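Long-range contacts in putative amino acid binding protein (Streptococcus mutans, PDB 4C0R), which binds oxidized glutathione disulfide and probably delivers glutathione to the cystine ABC importer TcyBC: residues 34-39 with 205-210; 80-85 with 193-198; 86-91 with 188-193. All blocks are in the same frame, centred on the assembly; numbering follows the deposited sequence.

Interaction 1: 34-39 with 205-210; sequences EVFKAS and KFVNKR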
ATOM      1  N   GLU A  34       9.504 -15.133   1.641  1.00  8.35           N
ATOM      2  CA  GLU A  34       8.980 -16.459   2.000  1.00  8.47           C
ATOM      3  C   GLU A  34       8.464 -17.210   0.774  1.00 10.18           C
ATOM      4  O   GLU A  34       8.751 -18.397   0.621  1.00  8.83           O
ATOM      5  CB  GLU A  34       7.893 -16.323   3.054  1.00  9.00           C
ATOM      6  CG  GLU A  34       7.449 -17.642   3.674  1.00 14.36           C
ATOM      7  CD  GLU A  34       8.472 -18.231   4.638  1.00 24.49           C
ATOM      8  OE1 GLU A  34       9.246 -17.450   5.239  1.00 25.01           O
ATOM      9  OE2 GLU A  34       8.477 -19.461   4.751  1.00 29.16           O
ATOM     10  N   VAL A  35       7.770 -16.526  -0.108  1.00  7.01           N
ATOM     11  CA  VAL A  35       7.347 -17.134  -1.375  1.00  6.47           C
ATOM     12  C   VAL A  35       8.534 -17.744  -2.132  1.00  8.96           C
ATOM     13  O   VAL A  35       8.483 -18.868  -2.635  1.00  9.75           O
ATOM     14  CB  VAL A  35       6.619 -16.096  -2.249  1.00  8.19           C
ATOM     15  CG1 VAL A  35       6.530 -16.522  -3.697  1.00  7.66           C
ATOM     16  CG2 VAL A  35       5.245 -15.794  -1.627  1.00  7.61           C
ATOM     17  N   PHE A  36       9.564 -16.958  -2.289  1.00  7.67           N
ATOM     18  CA  PHE A  36      10.683 -17.341  -3.124  1.00 10.33           C
ATOM     19  C   PHE A  36      11.704 -18.294  -2.455  1.00 11.67           C
ATOM     20  O   PHE A  36      12.590 -18.813  -3.157  1.00 11.66           O
ATOM     21  CB  PHE A  36      11.303 -16.093  -3.746  1.00  8.58           C
ATOM     22  CG  PHE A  36      10.472 -15.520  -4.844  1.00  8.06           C
ATOM     23  CD1 PHE A  36      10.402 -16.134  -6.076  1.00 11.84           C
ATOM     24  CD2 PHE A  36       9.656 -14.411  -4.606  1.00 11.04           C
ATOM     25  CE1 PHE A  36       9.591 -15.618  -7.088  1.00 10.47           C
ATOM     26  CE2 PHE A  36       8.828 -13.899  -5.605  1.00 10.00           C
ATOM     27  CZ  PHE A  36       8.775 -14.509  -6.849  1.00  8.39           C
ATOM     28  N   LYS A  37      11.561 -18.552  -1.163  1.00  9.32           N
ATOM     29  CA  LYS A  37      12.410 -19.552  -0.492  1.00 11.31           C
ATOM     30  C   LYS A  37      12.313 -20.887  -1.179  1.00 12.71           C
ATOM     31  O   LYS A  37      13.312 -21.667  -1.198  1.00 13.86           O
ATOM     32  CB  LYS A  37      11.961 -19.781   0.949  1.00 19.91           C
ATOM     33  CG  LYS A  37      12.675 -19.083   2.004  1.00 19.91           C
ATOM     34  CD  LYS A  37      12.178 -19.673   3.376  1.00 19.91           C
ATOM     35  N   ALA A  38      11.141 -21.242  -1.719  1.00 10.18           N
ATOM     36  CA  ALA A  38      10.915 -22.578  -2.230  1.00 11.35           C
ATOM     37  C   ALA A  38      11.144 -22.667  -3.728  1.00 14.63           C
ATOM     38  O   ALA A  38      10.540 -23.496  -4.364  1.00 17.09           O
ATOM     39  CB  ALA A  38       9.509 -23.035  -1.897  1.00 12.07           C
ATOM     40  N   SER A  39      12.029 -21.855  -4.281  1.00 10.75           N
ATOM     41  CA  SER A  39      12.262 -21.862  -5.714  1.00 10.58           C
ATOM     42  C   SER A  39      13.707 -22.144  -6.004  1.00 12.25           C
ATOM     43  O   SER A  39      14.533 -21.534  -5.395  1.00 14.22           O
ATOM     44  CB  SER A  39      11.947 -20.460  -6.262  1.00 14.32           C
ATOM     45  OG  SER A  39      12.148 -20.403  -7.655  1.00 16.13           O
ATOM     46  N   LYS A 205       1.925 -17.261 -11.640  1.00 12.46           N
ATOM     47  CA  LYS A 205       1.436 -18.567 -11.252  1.00  9.36           C
ATOM     48  C   LYS A 205       2.197 -19.125 -10.102  1.00  8.86           C
ATOM     49  O   LYS A 205       1.591 -19.725  -9.194  1.00 10.07           O
ATOM     50  CB  LYS A 205       1.514 -19.506 -12.451  1.00 13.98           C
ATOM     51  N   PHE A 206       3.523 -19.008 -10.155  1.00 10.61           N
ATOM     52  CA  PHE A 206       4.336 -19.492  -9.058  1.00  9.93           C
ATOM     53  C   PHE A 206       3.991 -18.780  -7.774  1.00 11.30           C
ATOM     54  O   PHE A 206       3.791 -19.409  -6.724  1.00 10.53           O
ATOM     55  CB  PHE A 206       5.825 -19.385  -9.347  1.00 11.54           C
ATOM     56  CG  PHE A 206       6.675 -19.681  -8.170  1.00 13.67           C
ATOM     57  CD1 PHE A 206       6.890 -20.973  -7.783  1.00 13.73           C
ATOM     58  CD2 PHE A 206       7.241 -18.660  -7.439  1.00 10.61           C
ATOM     59  CE1 PHE A 206       7.667 -21.259  -6.670  1.00 12.89           C
ATOM     60  CE2 PHE A 206       7.998 -18.932  -6.322  1.00 11.49           C
ATOM     61  CZ  PHE A 206       8.227 -20.232  -5.942  1.00 10.78           C
ATOM     62  N   VAL A 207       3.969 -17.448  -7.835  1.00 10.13           N
ATOM     63  CA  VAL A 207       3.651 -16.684  -6.622  1.00  9.09           C
ATOM     64  C   VAL A 207       2.257 -17.079  -6.064  1.00  9.14           C
ATOM     65  O   VAL A 207       2.069 -17.265  -4.851  1.00 10.09           O
ATOM     66  CB  VAL A 207       3.747 -15.177  -6.870  1.00  8.88           C
ATOM     67  CG1 VAL A 207       3.157 -14.399  -5.749  1.00  9.70           C
ATOM     68  CG2 VAL A 207       5.182 -14.787  -7.133  1.00  8.34           C
ATOM     69  N   ASN A 208       1.278 -17.213  -6.931  1.00  9.95           N
ATOM     70  CA  ASN A 208      -0.055 -17.542  -6.453  1.00  9.56           C
ATOM     71  C   ASN A 208      -0.101 -18.946  -5.810  1.00 10.11           C
ATOM     72  O   ASN A 208      -0.765 -19.127  -4.797  1.00 10.46           O
ATOM     73  CB  ASN A 208      -1.099 -17.437  -7.575  1.00 10.38           C
ATOM     74  CG  ASN A 208      -1.437 -16.032  -7.928  1.00 14.55           C
ATOM     75  OD1 ASN A 208      -1.147 -15.101  -7.185  1.00 11.78           O
ATOM     76  ND2 ASN A 208      -2.085 -15.861  -9.084  1.00 15.52           N
ATOM     77  N   LYS A 209       0.588 -19.937  -6.414  1.00 10.41           N
ATOM     78  CA  LYS A 209       0.636 -21.261  -5.850  1.00 10.36           C
ATOM     79  C   LYS A 209       1.234 -21.200  -4.429  1.00 10.72           C
ATOM     80  O   LYS A 209       0.724 -21.833  -3.467  1.00 10.45           O
ATOM     81  CB  LYS A 209       1.448 -22.183  -6.738  1.00 14.25           C
ATOM     82  N   ARG A 210       2.313 -20.430  -4.294  1.00 10.85           N
ATOM     83  CA  ARG A 210       2.945 -20.266  -2.977  1.00 10.00           C
ATOM     84  C   ARG A 210       2.015 -19.557  -1.976  1.00  8.53           C
ATOM     85  O   ARG A 210       1.980 -19.906  -0.796  1.00  8.72           O
ATOM     86  CB  ARG A 210       4.266 -19.537  -3.119  1.00  9.50           C
ATOM     87  CG  ARG A 210       5.347 -20.373  -3.858  1.00  8.95           C
ATOM     88  CD  ARG A 210       5.928 -21.450  -3.001  1.00 11.84           C
ATOM     89  NE  ARG A 210       6.654 -20.924  -1.880  1.00  9.13           N
ATOM     90  CZ  ARG A 210       6.845 -21.521  -0.729  1.00 10.84           C
ATOM     91  NH1 ARG A 210       6.404 -22.782  -0.555  1.00 14.12           N
ATOM     92  NH2 ARG A 210       7.472 -20.900   0.249  1.00 10.70           N
TER
HETATM   93  O   HOH W   1       8.060 -21.767   2.774  1.00 32.67           O
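V35 and R210 bring the backbones of helix 27-36 and helix 201-216 to a CA–CA distance of 5.6 Å, and segment 34-39 closes with a type I beta turn from F36 to S39. The contact joins two helices of the type II periplasmic-binding-protein fold expected for a family 3 solute-binding protein. It illustrates how one long cation can tie together a packed helix pair. The chain of R210 is bent at both chi2 (-75°) and chi3 (-65°), which turns the guanidinium edge toward two successive carbonyls of segment 34-39. There NH2 donates to the carbonyl O of E34 at 2.8 Å, with the acceptor almost in the guanidinium plane. NE donates to the next carbonyl, V35 O, at 2.9 Å, and here the acceptor is tilted from that plane. Two bonds from one flat group thus fix its rotation, and carbonyls near the C-terminal end of a helix would be expected to suit its positive charge.

Alongside the polar part is an apolar one. CG1 of V35 rests 3.8 Å from CB of R210 and also reaches the F206 ring, whose far corner, CZ, meets CB of S39. The rings of F36 and F206 meet at a slant, centroids 5.5 Å apart and planes at 40°. At the next corner of the ring, CZ of F36 comes within 3.6 Å of V207 CG2. L203 of the same helix, together with Y42 and V44 of strand 42-48, continues the packing round F36, while the S39 hydroxyl bonds to the backbone N of K41 and Y42. Water joins E34 OE2 to R210 NH2, lying 2.7 Å from the latter. The methyl CB of A38 sits over the centre of one guanidinium face, 3.3 Å from R210 CZ.

Interaction 2: 80-85 with 193-198; sequences YLYSNP and YFIFAQ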
ATOM      1  N   TYR A  80      -0.950  -4.461 -15.937  1.00  9.99           N
ATOM      2  CA  TYR A  80      -0.134  -5.344 -15.089  1.00 10.58           C
ATOM      3  C   TYR A  80      -0.904  -6.559 -14.672  1.00 11.75           C
ATOM      4  O   TYR A  80      -2.114  -6.485 -14.519  1.00 11.72           O
ATOM      5  CB  TYR A  80       0.327  -4.610 -13.808  1.00 10.30           C
ATOM      6  CG  TYR A  80       0.916  -3.248 -14.165  1.00  9.35           C
ATOM      7  CD1 TYR A  80       2.096  -3.153 -14.911  1.00 10.37           C
ATOM      8  CD2 TYR A  80       0.276  -2.073 -13.823  1.00  9.81           C
ATOM      9  CE1 TYR A  80       2.589  -1.912 -15.290  1.00 12.45           C
ATOM     10  CE2 TYR A  80       0.779  -0.820 -14.220  1.00  9.26           C
ATOM     11  CZ  TYR A  80       1.919  -0.758 -14.933  1.00 13.26           C
ATOM     12  OH  TYR A  80       2.397   0.490 -15.311  1.00 14.58           O
ATOM     13  N   LEU A  81      -0.200  -7.672 -14.418  1.00  8.33           N
ATOM     14  CA  LEU A  81      -0.827  -8.828 -13.776  1.00  8.16           C
ATOM     15  C   LEU A  81      -0.886  -8.609 -12.242  1.00  8.73           C
ATOM     16  O   LEU A  81      -0.013  -7.942 -11.653  1.00  9.48           O
ATOM     17  CB  LEU A  81      -0.013 -10.086 -13.992  1.00 11.42           C
ATOM     18  CG  LEU A  81       0.336 -10.406 -15.445  1.00 11.67           C
ATOM     19  CD1 LEU A  81       1.172 -11.648 -15.564  1.00 12.50           C
ATOM     20  CD2 LEU A  81      -0.925 -10.468 -16.222  1.00 14.58           C
ATOM     21  N   TYR A  82      -1.952  -9.127 -11.637  1.00  8.40           N
ATOM     22  CA  TYR A  82      -2.149  -9.113 -10.177  1.00  7.07           C
ATOM     23  C   TYR A  82      -1.987 -10.529  -9.584  1.00  9.62           C
ATOM     24  O   TYR A  82      -2.484 -11.534 -10.128  1.00 10.49           O
ATOM     25  CB  TYR A  82      -3.509  -8.570  -9.839  1.00  7.51           C
ATOM     26  CG  TYR A  82      -3.538  -7.092  -9.741  1.00  6.71           C
ATOM     27  CD1 TYR A  82      -3.567  -6.272 -10.851  1.00  7.63           C
ATOM     28  CD2 TYR A  82      -3.570  -6.486  -8.483  1.00  6.84           C
ATOM     29  CE1 TYR A  82      -3.577  -4.899 -10.746  1.00  9.43           C
ATOM     30  CE2 TYR A  82      -3.563  -5.112  -8.360  1.00  7.07           C
ATOM     31  CZ  TYR A  82      -3.590  -4.324  -9.491  1.00  8.28           C
ATOM     32  OH  TYR A  82      -3.615  -2.966  -9.324  1.00 10.40           O
ATOM     33  N   SER A  83      -1.334 -10.630  -8.449  1.00  8.84           N
ATOM     34  CA  SER A  83      -1.380 -11.853  -7.676  1.00  7.34           C
ATOM     35  C   SER A  83      -2.736 -11.988  -6.967  1.00  9.03           C
ATOM     36  O   SER A  83      -3.570 -11.089  -7.024  1.00  8.82           O
ATOM     37  CB  SER A  83      -0.295 -11.841  -6.608  1.00  9.03           C
ATOM     38  OG  SER A  83      -0.582 -10.903  -5.602  1.00  9.04           O
ATOM     39  N   ASN A  84      -2.916 -13.108  -6.279  1.00  8.86           N
ATOM     40  CA  ASN A  84      -3.991 -13.200  -5.328  1.00  9.33           C
ATOM     41  C   ASN A  84      -3.675 -12.217  -4.203  1.00  8.95           C
ATOM     42  O   ASN A  84      -2.522 -11.793  -4.004  1.00  9.37           O
ATOM     43  CB  ASN A  84      -4.113 -14.627  -4.854  1.00 15.34           C
ATOM     44  CG  ASN A  84      -4.643 -15.535  -5.974  1.00 20.52           C
ATOM     45  OD1 ASN A  84      -5.391 -15.079  -6.865  1.00 26.89           O
ATOM     46  ND2 ASN A  84      -4.227 -16.770  -5.952  1.00 26.19           N
ATOM     47  N   PRO A  85      -4.716 -11.777  -3.516  1.00  8.19           N
ATOM     48  CA  PRO A  85      -4.492 -10.735  -2.525  1.00  7.82           C
ATOM     49  C   PRO A  85      -3.657 -11.264  -1.365  1.00  8.30           C
ATOM     50  O   PRO A  85      -3.710 -12.465  -1.042  1.00  8.71           O
ATOM     51  CB  PRO A  85      -5.921 -10.375  -2.049  1.00  7.22           C
ATOM     52  CG  PRO A  85      -6.690 -11.578  -2.336  1.00  8.73           C
ATOM     53  CD  PRO A  85      -6.122 -12.215  -3.580  1.00  8.01           C
ATOM     54  N   TYR A 193      -1.889  -6.311  -3.056  1.00  6.99           N
ATOM     55  CA  TYR A 193      -1.451  -7.375  -3.957  1.00  6.66           C
ATOM     56  C   TYR A 193      -0.033  -7.167  -4.407  1.00  5.95           C
ATOM     57  O   TYR A 193       0.435  -6.013  -4.359  1.00  6.57           O
ATOM     58  CB  TYR A 193      -2.236  -7.230  -5.276  1.00  7.12           C
ATOM     59  CG  TYR A 193      -3.728  -7.352  -5.167  1.00  5.88           C
ATOM     60  CD1 TYR A 193      -4.541  -6.261  -4.835  1.00  6.98           C
ATOM     61  CD2 TYR A 193      -4.320  -8.565  -5.389  1.00  5.84           C
ATOM     62  CE1 TYR A 193      -5.936  -6.395  -4.742  1.00  7.73           C
ATOM     63  CE2 TYR A 193      -5.697  -8.726  -5.264  1.00  7.36           C
ATOM     64  CZ  TYR A 193      -6.500  -7.649  -4.983  1.00  8.39           C
ATOM     65  OH  TYR A 193      -7.867  -7.832  -4.893  1.00 10.28           O
ATOM     66  N   PHE A 194       0.590  -8.201  -4.924  1.00  6.53           N
ATOM     67  CA  PHE A 194       1.755  -8.048  -5.792  1.00  6.42           C
ATOM     68  C   PHE A 194       1.255  -7.781  -7.192  1.00  7.75           C
ATOM     69  O   PHE A 194       0.215  -8.313  -7.598  1.00  7.97           O
ATOM     70  CB  PHE A 194       2.583  -9.316  -5.840  1.00  6.45           C
ATOM     71  CG  PHE A 194       3.252  -9.653  -4.526  1.00  7.29           C
ATOM     72  CD1 PHE A 194       4.291  -8.869  -4.042  1.00  8.81           C
ATOM     73  CD2 PHE A 194       2.841 -10.750  -3.779  1.00  7.39           C
ATOM     74  CE1 PHE A 194       4.913  -9.182  -2.842  1.00  9.93           C
ATOM     75  CE2 PHE A 194       3.488 -11.066  -2.570  1.00  7.23           C
ATOM     76  CZ  PHE A 194       4.510 -10.288  -2.129  1.00  8.34           C
ATOM     77  N   ILE A 195       1.994  -6.985  -7.966  1.00  5.79           N
ATOM     78  CA  ILE A 195       1.719  -6.855  -9.367  1.00  6.53           C
ATOM     79  C   ILE A 195       2.928  -7.295 -10.183  1.00  7.36           C
ATOM     80  O   ILE A 195       4.036  -7.383  -9.673  1.00  6.25           O
ATOM     81  CB  ILE A 195       1.300  -5.428  -9.766  1.00  5.89           C
ATOM     82  CG1 ILE A 195       2.381  -4.406  -9.408  1.00  7.71           C
ATOM     83  CG2 ILE A 195      -0.047  -5.036  -9.182  1.00  7.06           C
ATOM     84  CD1 ILE A 195       2.062  -2.983  -9.941  1.00 10.39           C
ATOM     85  N   PHE A 196       2.682  -7.611 -11.458  1.00  8.33           N
ATOM     86  CA  PHE A 196       3.759  -8.130 -12.289  1.00  8.47           C
ATOM     87  C   PHE A 196       3.728  -7.488 -13.664  1.00 10.16           C
ATOM     88  O   PHE A 196       2.671  -7.100 -14.163  1.00 10.95           O
ATOM     89  CB  PHE A 196       3.657  -9.644 -12.527  1.00  8.24           C
ATOM     90  CG  PHE A 196       3.504 -10.450 -11.269  1.00  8.75           C
ATOM     91  CD1 PHE A 196       2.274 -10.598 -10.673  1.00  7.93           C
ATOM     92  CD2 PHE A 196       4.588 -11.068 -10.714  1.00  9.94           C
ATOM     93  CE1 PHE A 196       2.116 -11.357  -9.508  1.00  8.86           C
ATOM     94  CE2 PHE A 196       4.453 -11.815  -9.553  1.00  9.79           C
ATOM     95  CZ  PHE A 196       3.200 -11.963  -8.950  1.00  8.87           C
ATOM     96  N   ALA A 197       4.886  -7.494 -14.297  1.00  8.28           N
ATOM     97  CA  ALA A 197       4.973  -7.109 -15.706  1.00  9.03           C
ATOM     98  C   ALA A 197       4.076  -8.069 -16.469  1.00 10.28           C
ATOM     99  O   ALA A 197       3.884  -9.233 -16.100  1.00 10.21           O
ATOM    100  CB  ALA A 197       6.430  -7.164 -16.169  1.00  8.93           C
ATOM    101  N   GLN A 198       3.461  -7.554 -17.542  1.00 10.31           N
ATOM    102  CA  GLN A 198       2.391  -8.287 -18.174  1.00 12.83           C
ATOM    103  C   GLN A 198       2.818  -9.604 -18.805  1.00 13.30           C
ATOM    104  O   GLN A 198       1.992 -10.537 -18.911  1.00 16.72           O
ATOM    105  CB  GLN A 198       1.692  -7.356 -19.188  1.00 17.27           C
ATOM    106  CG  GLN A 198       0.273  -7.771 -19.445  1.00 20.26           C
ATOM    107  CD  GLN A 198      -0.452  -6.766 -20.310  1.00 24.00           C
ATOM    108  OE1 GLN A 198       0.125  -6.218 -21.257  1.00 28.94           O
ATOM    109  NE2 GLN A 198      -1.719  -6.544 -20.013  1.00 23.54           N
TER
HETATM  110  O   HOH W   2      -2.748  -7.065 -17.634  1.00 28.58           O
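The ring of Y82 is used on a face and at an edge by two residues of the opposite strand. Over the centre of one face lies the methyl CG2 of I195, 3.6 Å from the ring centroid, in a CH-pi contact. At the ring's edge Y82 meets Y193 in a T-shaped arrangement, its CD2 side directed at the face of Y193, with centroids 5.1 Å apart and planes at 85°. Y193 in turn offers an edge to S83, whose carbonyl O comes 3.1 Å from CD2, and P85 packs CB alongside CE2 of the same ring. The F196 ring, on the other side of the sheet beside L81, turns its edge to the backbone N of S83.

The strands that carry these rings run antiparallel. L81 and F196 form a hydrogen-bonded pair, with L81 N to F196 O at 2.9 Å and F196 N to L81 O at 2.7 Å. Y82 and I195 form the non-hydrogen-bonded pair next to it. S83 N then donates to F194 O in an almost straight bond of 176°. Beyond that point a side chain takes over from the backbone: with chi1 at 70°, OG of S83 accepts from F194 N at 3.0 Å and donates to N84 O at 2.7 Å.

The hydroxyl of Y82 is held by S71 O, its ring also meets Y72, and its side chain lies about 7 Å from the bound glutathione disulfide. Strand 191-196 has a second neighbour, since Y193 and I195 also make backbone bonds to I70 and G66. The whole is an antiparallel strand pair inside the mixed central sheet of one lobe of the solute-binding-protein fold, with aromatic packing close to the ligand cleft.

Interaction 3: 86-91 with 188-193; sequences TASNPL and QKPYVY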
ATOM      1  N   THR A  86      -2.900 -10.360  -0.757  1.00  7.29           N
ATOM      2  CA  THR A  86      -2.065 -10.733   0.387  1.00  6.85           C
ATOM      3  C   THR A  86      -2.497 -10.127   1.726  1.00  7.90           C
ATOM      4  O   THR A  86      -2.110 -10.612   2.796  1.00  7.51           O
ATOM      5  CB  THR A  86      -0.620 -10.347   0.123  1.00  5.88           C
ATOM      6  OG1 THR A  86      -0.550  -8.931   0.065  1.00  9.44           O
ATOM      7  CG2 THR A  86      -0.092 -11.000  -1.145  1.00  9.24           C
ATOM      8  N   ALA A  87      -3.332  -9.110   1.726  1.00  8.52           N
ATOM      9  CA  ALA A  87      -3.783  -8.486   2.956  1.00  8.86           C
ATOM     10  C   ALA A  87      -4.998  -7.648   2.644  1.00  9.43           C
ATOM     11  O   ALA A  87      -5.241  -7.301   1.488  1.00  7.00           O
ATOM     12  CB  ALA A  87      -2.689  -7.582   3.543  1.00  8.21           C
ATOM     13  N   SER A  88      -5.765  -7.348   3.680  1.00  8.85           N
ATOM     14  CA  SER A  88      -6.910  -6.472   3.646  1.00  8.15           C
ATOM     15  C   SER A  88      -6.636  -5.264   4.519  1.00  9.58           C
ATOM     16  O   SER A  88      -6.310  -5.403   5.710  1.00 10.39           O
ATOM     17  CB  SER A  88      -8.173  -7.238   4.073  1.00 12.13           C
ATOM     18  OG  SER A  88      -9.317  -6.416   3.846  1.00 14.88           O
ATOM     19  N   ASN A  89      -6.786  -4.065   3.973  1.00  7.89           N
ATOM     20  CA  ASN A  89      -6.281  -2.867   4.599  1.00  7.02           C
ATOM     21  C   ASN A  89      -7.181  -1.682   4.305  1.00  7.99           C
ATOM     22  O   ASN A  89      -6.998  -0.943   3.320  1.00  8.22           O
ATOM     23  CB  ASN A  89      -4.899  -2.618   4.056  1.00  7.62           C
ATOM     24  CG  ASN A  89      -4.092  -1.636   4.844  1.00  8.81           C
ATOM     25  OD1 ASN A  89      -4.537  -1.121   5.861  1.00  8.58           O
ATOM     26  ND2 ASN A  89      -2.864  -1.398   4.394  1.00  7.87           N
ATOM     27  N   PRO A  90      -8.217  -1.467   5.153  1.00  9.46           N
ATOM     28  CA  PRO A  90      -9.185  -0.457   4.801  1.00  9.60           C
ATOM     29  C   PRO A  90      -8.708   0.955   5.046  1.00  9.69           C
ATOM     30  O   PRO A  90      -7.732   1.188   5.739  1.00  8.48           O
ATOM     31  CB  PRO A  90     -10.376  -0.791   5.717  1.00 11.12           C
ATOM     32  CG  PRO A  90      -9.786  -1.333   6.898  1.00 11.29           C
ATOM     33  CD  PRO A  90      -8.554  -2.143   6.414  1.00 12.61           C
ATOM     34  N   LEU A  91      -9.399   1.920   4.433  1.00  9.87           N
ATOM     35  CA  LEU A  91      -8.988   3.288   4.551  1.00  8.15           C
ATOM     36  C   LEU A  91      -9.469   3.946   5.812  1.00  9.94           C
ATOM     37  O   LEU A  91     -10.560   3.642   6.344  1.00 10.00           O
ATOM     38  CB  LEU A  91      -9.493   4.142   3.377  1.00 13.10           C
ATOM     39  CG  LEU A  91      -8.862   3.817   2.059  1.00 13.29           C
ATOM     40  CD1 LEU A  91      -9.576   4.651   0.985  1.00 15.74           C
ATOM     41  CD2 LEU A  91      -7.400   4.137   2.105  1.00 15.66           C
ATOM     42  N   GLN A 188     -15.095  -1.537  -2.251  1.00 27.07           N
ATOM     43  CA  GLN A 188     -14.849  -2.935  -2.566  1.00 17.88           C
ATOM     44  C   GLN A 188     -13.944  -3.445  -1.456  1.00 17.53           C
ATOM     45  O   GLN A 188     -13.425  -2.633  -0.691  1.00 15.56           O
ATOM     46  CB  GLN A 188     -14.104  -3.052  -3.898  1.00 21.92           C
ATOM     47  N   LYS A 189     -13.745  -4.753  -1.361  1.00 13.92           N
ATOM     48  CA  LYS A 189     -12.808  -5.238  -0.340  1.00 12.54           C
ATOM     49  C   LYS A 189     -11.442  -4.583  -0.577  1.00 11.00           C
ATOM     50  O   LYS A 189     -10.916  -4.580  -1.712  1.00 12.27           O
ATOM     51  CB  LYS A 189     -12.669  -6.754  -0.388  1.00 15.09           C
ATOM     52  CG  LYS A 189     -13.981  -7.442  -0.085  1.00 13.92           C
ATOM     53  CD  LYS A 189     -13.855  -8.939  -0.073  1.00 16.66           C
ATOM     54  CE  LYS A 189     -15.236  -9.564   0.178  1.00 17.76           C
ATOM     55  NZ  LYS A 189     -15.047 -11.022   0.399  1.00 21.15           N
ATOM     56  N   PRO A 190     -10.834  -4.068   0.496  1.00  9.72           N
ATOM     57  CA  PRO A 190      -9.645  -3.206   0.355  1.00  8.47           C
ATOM     58  C   PRO A 190      -8.339  -4.014   0.330  1.00  8.95           C
ATOM     59  O   PRO A 190      -7.473  -3.837   1.172  1.00  8.90           O
ATOM     60  CB  PRO A 190      -9.719  -2.335   1.616  1.00 12.68           C
ATOM     61  CG  PRO A 190     -10.393  -3.206   2.596  1.00 11.95           C
ATOM     62  CD  PRO A 190     -11.397  -4.002   1.847  1.00 12.79           C
ATOM     63  N   TYR A 191      -8.230  -4.890  -0.639  1.00  8.09           N
ATOM     64  CA  TYR A 191      -7.130  -5.800  -0.690  1.00  6.57           C
ATOM     65  C   TYR A 191      -5.877  -5.141  -1.247  1.00  8.41           C
ATOM     66  O   TYR A 191      -5.951  -4.158  -2.003  1.00  8.47           O
ATOM     67  CB  TYR A 191      -7.492  -7.021  -1.512  1.00  6.82           C
ATOM     68  CG  TYR A 191      -8.520  -7.983  -0.910  1.00  6.97           C
ATOM     69  CD1 TYR A 191      -8.756  -8.012   0.419  1.00  9.97           C
ATOM     70  CD2 TYR A 191      -9.162  -8.907  -1.714  1.00  8.20           C
ATOM     71  CE1 TYR A 191      -9.676  -8.940   0.972  1.00  8.79           C
ATOM     72  CE2 TYR A 191     -10.013  -9.842  -1.182  1.00 10.30           C
ATOM     73  CZ  TYR A 191     -10.244  -9.852   0.160  1.00 10.18           C
ATOM     74  OH  TYR A 191     -11.123 -10.807   0.711  1.00 11.09           O
ATOM     75  N   VAL A 192      -4.731  -5.708  -0.917  1.00  8.82           N
ATOM     76  CA  VAL A 192      -3.502  -5.277  -1.554  1.00  8.81           C
ATOM     77  C   VAL A 192      -2.802  -6.519  -2.114  1.00  8.53           C
ATOM     78  O   VAL A 192      -3.133  -7.678  -1.716  1.00  8.65           O
ATOM     79  CB  VAL A 192      -2.655  -4.497  -0.673  1.00 10.69           C
ATOM     80  CG1 VAL A 192      -3.330  -3.095  -0.357  1.00 10.82           C
ATOM     81  CG2 VAL A 192      -2.331  -5.301   0.543  1.00  8.75           C
ATOM     82  N   TYR A 193      -1.889  -6.311  -3.056  1.00  6.99           N
ATOM     83  CA  TYR A 193      -1.451  -7.375  -3.957  1.00  6.66           C
ATOM     84  C   TYR A 193      -0.033  -7.167  -4.407  1.00  5.95           C
ATOM     85  O   TYR A 193       0.435  -6.013  -4.359  1.00  6.57           O
ATOM     86  CB  TYR A 193      -2.236  -7.230  -5.276  1.00  7.12           C
ATOM     87  CG  TYR A 193      -3.728  -7.352  -5.167  1.00  5.88           C
ATOM     88  CD1 TYR A 193      -4.541  -6.261  -4.835  1.00  6.98           C
ATOM     89  CD2 TYR A 193      -4.320  -8.565  -5.389  1.00  5.84           C
ATOM     90  CE1 TYR A 193      -5.936  -6.395  -4.742  1.00  7.73           C
ATOM     91  CE2 TYR A 193      -5.697  -8.726  -5.264  1.00  7.36           C
ATOM     92  CZ  TYR A 193      -6.500  -7.649  -4.983  1.00  8.39           C
ATOM     93  OH  TYR A 193      -7.867  -7.832  -4.893  1.00 10.28           O
TER
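The chi1 of S88, -172°, swings OG away from its own backbone N and onto the P190 ring, 3.6 Å from CG. For V192 a chi1 of -68° leaves CG2 between the backbone N and the carbonyl carbon, where it meets CB of A87 at 3.8 Å. These two contacts lie on opposite faces of the strand pair. S88 shares its side with Y191, whose ring receives CB of S88 at its edge, 3.8 Å from CD1, while K189 covers a face of that ring with its CB.

Backbone bonds set the register. T86 N donates to V192 O at 2.9 Å in an almost straight bond (173° at the hydrogen) that arrives close to the direction of the carbonyl, and V192 N answers to A87 O at 2.9 Å. A87 and V192 are the hydrogen-bonded antiparallel pair, and S88 with Y191 is the non-hydrogen-bonded one. The ladder outlasts the regular strand: P190, at the centre of an inverse gamma turn, still offers its O to N89 N at 2.9 Å. The same turn presents the proline ring to segment 86-91, where CG of P190 packs 3.9 Å from CB of P90.

Polar side-chain ends fasten both segments to their surroundings. The hydroxyl of Y191 bonds to D238 OD2 and to D235 N near the C terminus, and the amide O of N89 accepts from I165 N. P90 and L91 go on to make backbone bonds to K164 and L184, so the chain passes from its pairing with 188-193 to new backbone partners. The V192 side chain lies about 5 Å from the bound glutathione disulfide. Two adjacent antiparallel crossing segments beside the ligand are what the interlobe hinge of a type II periplasmic binding protein looks like, and this pair is consistent with that role.

Read from the N terminus, the chain opens interaction 1 at helix 27-36, then interaction 2 and interaction 3 in succession along strand 81-96. They close in reverse order: 188-193 first, 193-198 next, and 205-210 last, on helix 201-216. The three loops are therefore nested and none cross. Interactions 2 and 3 share Y193 and are consecutive parts of one strand pair, joined by packing of P85 on Y191. Interaction 1 meets interaction 2 through helix 201-216, where N208 OD1 probably accepts a hydrogen bond from N84 N and V207 packs on F196. Together they connect peripheral helices, a lobe's central sheet and the likely hinge beside the ligand.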